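Local coordinates for hypothetical protein Atu0240 (Agrobacterium tumefaciens str. C58, PDB 2GAX) that is of unknown function but belongs to the DUF2000 family, whose fold is probably related to that of peptidyl-tRNA hydrolase 2, at residues A[3-8]-A[57-62]; A[86-91]-A[109-114]. All blocks are in the same frame, centred on the assembly; numbering follows the deposited sequence.

Contact 1. Residues A[3-8]-A[57-62]. With PO4 (phosphate ion), chain C.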
loop_
_atom_site.group_PDB
_atom_site.type_symbol
_atom_site.label_atom_id
_atom_site.label_comp_id
_atom_site.label_asym_id
_atom_site.label_seq_id
_atom_site.Cartn_x
_atom_site.Cartn_y
_atom_site.Cartn_z
ATOM N N ASP A 3 6.804 16.487 -3.491
ATOM C CA ASP A 3 8.120 15.854 -3.641
ATOM C C ASP A 3 7.977 14.334 -3.712
ATOM O O ASP A 3 8.763 13.654 -4.384
ATOM C CB ASP A 3 9.049 16.234 -2.486
ATOM C CG ASP A 3 9.639 17.629 -2.632
ATOM O OD1 ASP A 3 9.410 18.289 -3.675
ATOM O OD2 ASP A 3 10.351 18.060 -1.699
ATOM N N THR A 4 6.952 13.817 -3.036
ATOM C CA THR A 4 6.724 12.369 -2.949
ATOM C C THR A 4 5.616 11.876 -3.876
ATOM O O THR A 4 4.890 12.678 -4.485
ATOM C CB THR A 4 6.386 11.932 -1.502
ATOM O OG1 THR A 4 5.126 12.496 -1.106
ATOM C CG2 THR A 4 7.483 12.376 -0.537
ATOM N N LYS A 5 5.509 10.549 -3.966
ATOM C CA LYS A 5 4.448 9.867 -4.683
ATOM C C LYS A 5 3.917 8.727 -3.805
ATOM O O LYS A 5 4.700 8.064 -3.124
ATOM C CB LYS A 5 5.003 9.296 -5.998
ATOM C CG LYS A 5 4.024 8.443 -6.778
ATOM C CD LYS A 5 4.673 7.777 -7.988
ATOM C CE LYS A 5 3.745 6.694 -8.528
ATOM N NZ LYS A 5 4.146 6.083 -9.848
ATOM N N ILE A 6 2.602 8.500 -3.839
ATOM C CA ILE A 6 1.972 7.363 -3.148
ATOM C C ILE A 6 1.589 6.291 -4.167
ATOM O O ILE A 6 0.853 6.549 -5.120
ATOM C CB ILE A 6 0.716 7.779 -2.313
ATOM C CG1 ILE A 6 1.076 8.836 -1.270
ATOM C CG2 ILE A 6 0.110 6.569 -1.599
ATOM C CD1 ILE A 6 -0.119 9.382 -0.518
ATOM N N ALA A 7 2.103 5.085 -3.961
ATOM C CA ALA A 7 1.829 3.981 -4.839
ATOM C C ALA A 7 1.365 2.773 -4.048
ATOM O O ALA A 7 1.880 2.488 -2.962
ATOM C CB ALA A 7 3.054 3.638 -5.656
ATOM N N VAL A 8 0.377 2.083 -4.607
ATOM C CA VAL A 8 -0.110 0.817 -4.080
ATOM C C VAL A 8 0.149 -0.250 -5.143
ATOM O O VAL A 8 -0.227 -0.058 -6.290
ATOM C CB VAL A 8 -1.633 0.890 -3.826
ATOM C CG1 VAL A 8 -2.183 -0.482 -3.415
ATOM C CG2 VAL A 8 -1.972 1.957 -2.792
ATOM N N PRO A 57 -2.402 12.463 -4.706
ATOM C CA PRO A 57 -2.846 11.381 -5.569
ATOM C C PRO A 57 -2.253 10.032 -5.171
ATOM O O PRO A 57 -1.184 9.966 -4.561
ATOM C CB PRO A 57 -2.295 11.782 -6.955
ATOM C CG PRO A 57 -2.131 13.222 -6.886
ATOM C CD PRO A 57 -1.696 13.504 -5.481
ATOM N N ILE A 58 -2.954 8.972 -5.540
ATOM C CA ILE A 58 -2.584 7.613 -5.190
ATOM C C ILE A 58 -2.627 6.757 -6.458
ATOM O O ILE A 58 -3.692 6.573 -7.064
ATOM C CB ILE A 58 -3.547 7.057 -4.102
ATOM C CG1 ILE A 58 -3.446 7.895 -2.822
ATOM C CG2 ILE A 58 -3.291 5.570 -3.816
ATOM C CD1 ILE A 58 -4.706 7.894 -1.976
ATOM N N VAL A 59 -1.467 6.263 -6.878
ATOM C CA VAL A 59 -1.374 5.402 -8.062
ATOM C C VAL A 59 -1.505 3.925 -7.684
ATOM O O VAL A 59 -0.780 3.445 -6.826
ATOM C CB VAL A 59 -0.033 5.651 -8.816
ATOM C CG1 VAL A 59 0.158 4.653 -9.916
ATOM C CG2 VAL A 59 0.007 7.062 -9.367
ATOM N N VAL A 60 -2.418 3.199 -8.329
ATOM C CA VAL A 60 -2.588 1.763 -8.040
ATOM C C VAL A 60 -2.023 0.907 -9.174
ATOM O O VAL A 60 -2.308 1.154 -10.346
ATOM C CB VAL A 60 -4.071 1.398 -7.769
ATOM C CG1 VAL A 60 -4.214 -0.091 -7.397
ATOM C CG2 VAL A 60 -4.630 2.274 -6.658
HETATM N N MSE A 61 -1.215 -0.088 -8.808
HETATM C CA MSE A 61 -0.553 -0.961 -9.776
HETATM C C MSE A 61 -0.751 -2.431 -9.423
HETATM O O MSE A 61 -1.210 -2.756 -8.333
HETATM C CB MSE A 61 0.942 -0.638 -9.844
HETATM C CG MSE A 61 1.246 0.796 -10.241
HETATM SE SE MSE A 61 3.096 1.264 -9.783
HETATM C CE MSE A 61 2.901 1.335 -7.933
ATOM N N ALA A 62 -0.418 -3.318 -10.359
ATOM C CA ALA A 62 -0.504 -4.755 -10.118
ATOM C C ALA A 62 0.653 -5.462 -10.804
ATOM O O ALA A 62 1.173 -4.979 -11.804
ATOM C CB ALA A 62 -1.843 -5.307 -10.603
HETATM P P PO4 C . 5.948 16.295 -0.163
HETATM O O1 PO4 C . 4.819 16.661 0.774
HETATM O O2 PO4 C . 6.184 17.431 -1.133
HETATM O O3 PO4 C . 5.601 15.056 -0.935
HETATM O O4 PO4 C . 7.215 16.072 0.631
#
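Ala7 lies opposite Val59 and Val8 opposite Val60 in a parallel ladder that uses both polar backbone atoms of Val59, bonded to Ile6 and Val8 on either side of Ala7. The N-H of Val59 gives a hydrogen bond to Ile6 O (N–O 2.9 Å), while Val59 O receives Val8 N at 2.8 Å. Val8 O in turn accepts Met61 N at 2.7 Å. The carbonyls of Ile6, Val59 and Val8 also take weaker CA-H contacts, from Ile58, Ala7 and Val60 respectively. The two strands belong to the mixed sheet at the core of an alpha/beta fold, joined in the chain by a crossover that contains helix 16-33; strand 4-11 pairs on its other edge with strand 112-120, where Ala7 bonds Leu117. On the face packed against helix 16-33, Ile6 CG2 meets Ile58 CG1 at 4.0 Å, and Val8 CG2 touches Ile58 CG2. On the other face, Lys5 stretches out, CG anti to the backbone N (chi1 174°), and lays CE against Val59 CG2 at 3.8 Å; its NZ makes a long, weak ion pair with Asp125. The CE methyl of the selenomethionine Met61 is placed doubtfully close to Ala7 CB. A phosphate, probably from the crystallisation liquor, closes the N-terminal end: Asp3 N gives a bond to O2 (2.6 Å), whereas O3 is gripped by both Thr4 N and Thr4 OG1, a hydroxyl that also bonds Gln56.

Contact 2. Residues A[86-91]-A[109-114]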
loop_
_atom_site.group_PDB
_atom_site.type_symbol
_atom_site.label_atom_id
_atom_site.label_comp_id
_atom_site.label_asym_id
_atom_site.label_seq_id
_atom_site.Cartn_x
_atom_site.Cartn_y
_atom_site.Cartn_z
ATOM N N ILE A 86 0.556 -9.808 3.505
ATOM C CA ILE A 86 0.925 -11.133 2.984
ATOM C C ILE A 86 -0.318 -12.022 2.894
ATOM O O ILE A 86 -1.316 -11.762 3.553
ATOM C CB ILE A 86 2.044 -11.851 3.819
ATOM C CG1 ILE A 86 1.579 -12.165 5.257
ATOM C CG2 ILE A 86 3.334 -11.014 3.852
ATOM C CD1 ILE A 86 2.468 -13.179 5.987
ATOM N N GLU A 87 -0.235 -13.064 2.070
ATOM C CA GLU A 87 -1.358 -13.958 1.805
ATOM C C GLU A 87 -1.971 -14.566 3.068
ATOM O O GLU A 87 -3.196 -14.670 3.186
ATOM C CB GLU A 87 -0.909 -15.073 0.861
ATOM C CG GLU A 87 -2.059 -15.878 0.235
ATOM C CD GLU A 87 -1.561 -16.930 -0.743
ATOM O OE1 GLU A 87 -0.805 -16.576 -1.662
ATOM O OE2 GLU A 87 -1.917 -18.121 -0.572
ATOM N N GLU A 88 -1.113 -14.958 4.008
ATOM C CA GLU A 88 -1.550 -15.636 5.214
ATOM C C GLU A 88 -2.433 -14.757 6.078
ATOM O O GLU A 88 -3.198 -15.271 6.881
ATOM C CB GLU A 88 -0.362 -16.147 6.028
ATOM C CG GLU A 88 0.315 -17.394 5.480
ATOM C CD GLU A 88 1.209 -17.149 4.276
ATOM O OE1 GLU A 88 1.436 -15.979 3.880
ATOM O OE2 GLU A 88 1.701 -18.146 3.724
HETATM N N MSE A 89 -2.342 -13.436 5.907
HETATM C CA MSE A 89 -3.171 -12.508 6.685
HETATM C C MSE A 89 -4.666 -12.546 6.329
HETATM O O MSE A 89 -5.487 -11.957 7.028
HETATM C CB MSE A 89 -2.616 -11.082 6.604
HETATM C CG MSE A 89 -1.320 -10.943 7.365
HETATM SE SE MSE A 89 -0.348 -9.302 6.919
HETATM C CE MSE A 89 -1.767 -7.979 7.179
ATOM N N PHE A 90 -4.995 -13.229 5.238
ATOM C CA PHE A 90 -6.390 -13.499 4.868
ATOM C C PHE A 90 -7.050 -14.541 5.772
ATOM O O PHE A 90 -8.274 -14.680 5.755
ATOM C CB PHE A 90 -6.475 -13.975 3.409
ATOM C CG PHE A 90 -6.361 -12.867 2.401
ATOM C CD1 PHE A 90 -7.206 -11.768 2.458
ATOM C CD2 PHE A 90 -5.424 -12.939 1.371
ATOM C CE1 PHE A 90 -7.107 -10.742 1.513
ATOM C CE2 PHE A 90 -5.314 -11.907 0.422
ATOM C CZ PHE A 90 -6.149 -10.817 0.503
ATOM N N ALA A 91 -6.240 -15.261 6.550
ATOM C CA ALA A 91 -6.711 -16.369 7.406
ATOM C C ALA A 91 -7.327 -15.929 8.742
ATOM O O ALA A 91 -8.049 -16.702 9.377
ATOM C CB ALA A 91 -5.572 -17.347 7.672
ATOM N N THR A 109 10.963 -15.230 1.591
ATOM C CA THR A 109 9.987 -16.323 1.727
ATOM C C THR A 109 8.518 -15.892 1.777
ATOM O O THR A 109 7.622 -16.744 1.659
ATOM C CB THR A 109 10.240 -17.200 2.973
ATOM O OG1 THR A 109 9.833 -16.499 4.153
ATOM C CG2 THR A 109 11.696 -17.621 3.083
ATOM N N ALA A 110 8.260 -14.596 1.956
ATOM C CA ALA A 110 6.880 -14.122 2.087
ATOM C C ALA A 110 6.080 -14.242 0.780
ATOM O O ALA A 110 6.647 -14.207 -0.322
ATOM C CB ALA A 110 6.837 -12.688 2.623
ATOM N N LYS A 111 4.764 -14.404 0.910
ATOM C CA LYS A 111 3.877 -14.308 -0.248
ATOM C C LYS A 111 3.149 -12.974 -0.143
ATOM O O LYS A 111 2.033 -12.908 0.340
ATOM C CB LYS A 111 2.887 -15.473 -0.302
ATOM C CG LYS A 111 3.538 -16.826 -0.496
ATOM C CD LYS A 111 2.578 -17.961 -0.123
ATOM C CE LYS A 111 2.985 -19.267 -0.796
ATOM N NZ LYS A 111 2.786 -20.444 0.109
ATOM N N VAL A 112 3.829 -11.901 -0.541
ATOM C CA VAL A 112 3.231 -10.574 -0.499
ATOM C C VAL A 112 2.081 -10.501 -1.482
ATOM O O VAL A 112 2.215 -10.900 -2.644
ATOM C CB VAL A 112 4.233 -9.456 -0.809
ATOM C CG1 VAL A 112 3.553 -8.091 -0.712
ATOM C CG2 VAL A 112 5.401 -9.512 0.172
ATOM N N VAL A 113 0.946 -10.009 -0.994
ATOM C CA VAL A 113 -0.210 -9.764 -1.852
ATOM C C VAL A 113 -0.441 -8.271 -2.114
ATOM O O VAL A 113 -1.180 -7.898 -3.020
ATOM C CB VAL A 113 -1.475 -10.479 -1.332
ATOM C CG1 VAL A 113 -1.221 -11.995 -1.276
ATOM C CG2 VAL A 113 -1.887 -9.957 0.056
ATOM N N GLY A 114 0.213 -7.414 -1.338
ATOM C CA GLY A 114 0.121 -5.975 -1.574
ATOM C C GLY A 114 1.162 -5.213 -0.791
ATOM O O GLY A 114 1.603 -5.666 0.258
HETATM O O HOH W 1 3.852 -15.318 3.543
#
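With chi1 at -60°, Val113 sets CG1 anti to its carbonyl carbon and turns its two methyls toward the 86-91 turn. CG1 lies against the N and CA of Glu87, while CG2 sits 3.8 Å from Ile86 C and meets Phe90 CE2 obliquely at 4.0 Å, the two side chains coming from opposite directions. Glu88 folds back at chi2 (76°), bringing its carboxylate across the Lys111 chain at about a right angle. There OE1 accepts a hydrogen bond from a water (2.5 Å) that itself accepts Lys111 N (2.9 Å), so the backbone N-H is satisfied through the water; OE2 and Lys111 NZ stay 4.4 Å apart, beyond a salt bridge. This is where edge strand 83-86 runs out into a 3-10 turn. Ile86 and Val112 form an antiparallel non-hydrogen-bonded pair, and a classic beta bulge sets two residues, Val113 and Gly114, opposite the single Tyr85 of strand 83-86. One direct hydrogen bond joins the segments, Glu87 N to Lys111 O at 2.9 Å, and Ile86 CA comes near the same carbonyl. Glu87 OE1 forms a salt bridge with Arg11 and also lies against the Lys111 chain at CD. Ile86 CG2 touches Ala110 CB at 4.1 Å, beside Phe105, and Phe90 and Val113 both pack on Val22 of helix 16-33.

Both contacts belong to the same five-stranded mixed sheet, with centres 20 Å apart, flanking the middle of the chain's fold, and nearest atoms about 6 Å apart, without touching. The segments of contact 1 both precede those of contact 2 in sequence. Strand 4-11 is the central strand of the sheet, with 58-63 on one side and 112-120 on the other; the beginning of 112-120 takes part in contact 2 beside edge strand 83-86. Parallel pairing thus meets antiparallel pairing through two adjacent strands. Helix 16-33 spans the two regions: Val8 and Ile58 pack on it at contact 1, Phe90 and Val113 at contact 2, tying distant parts of the sheet to one helical layer.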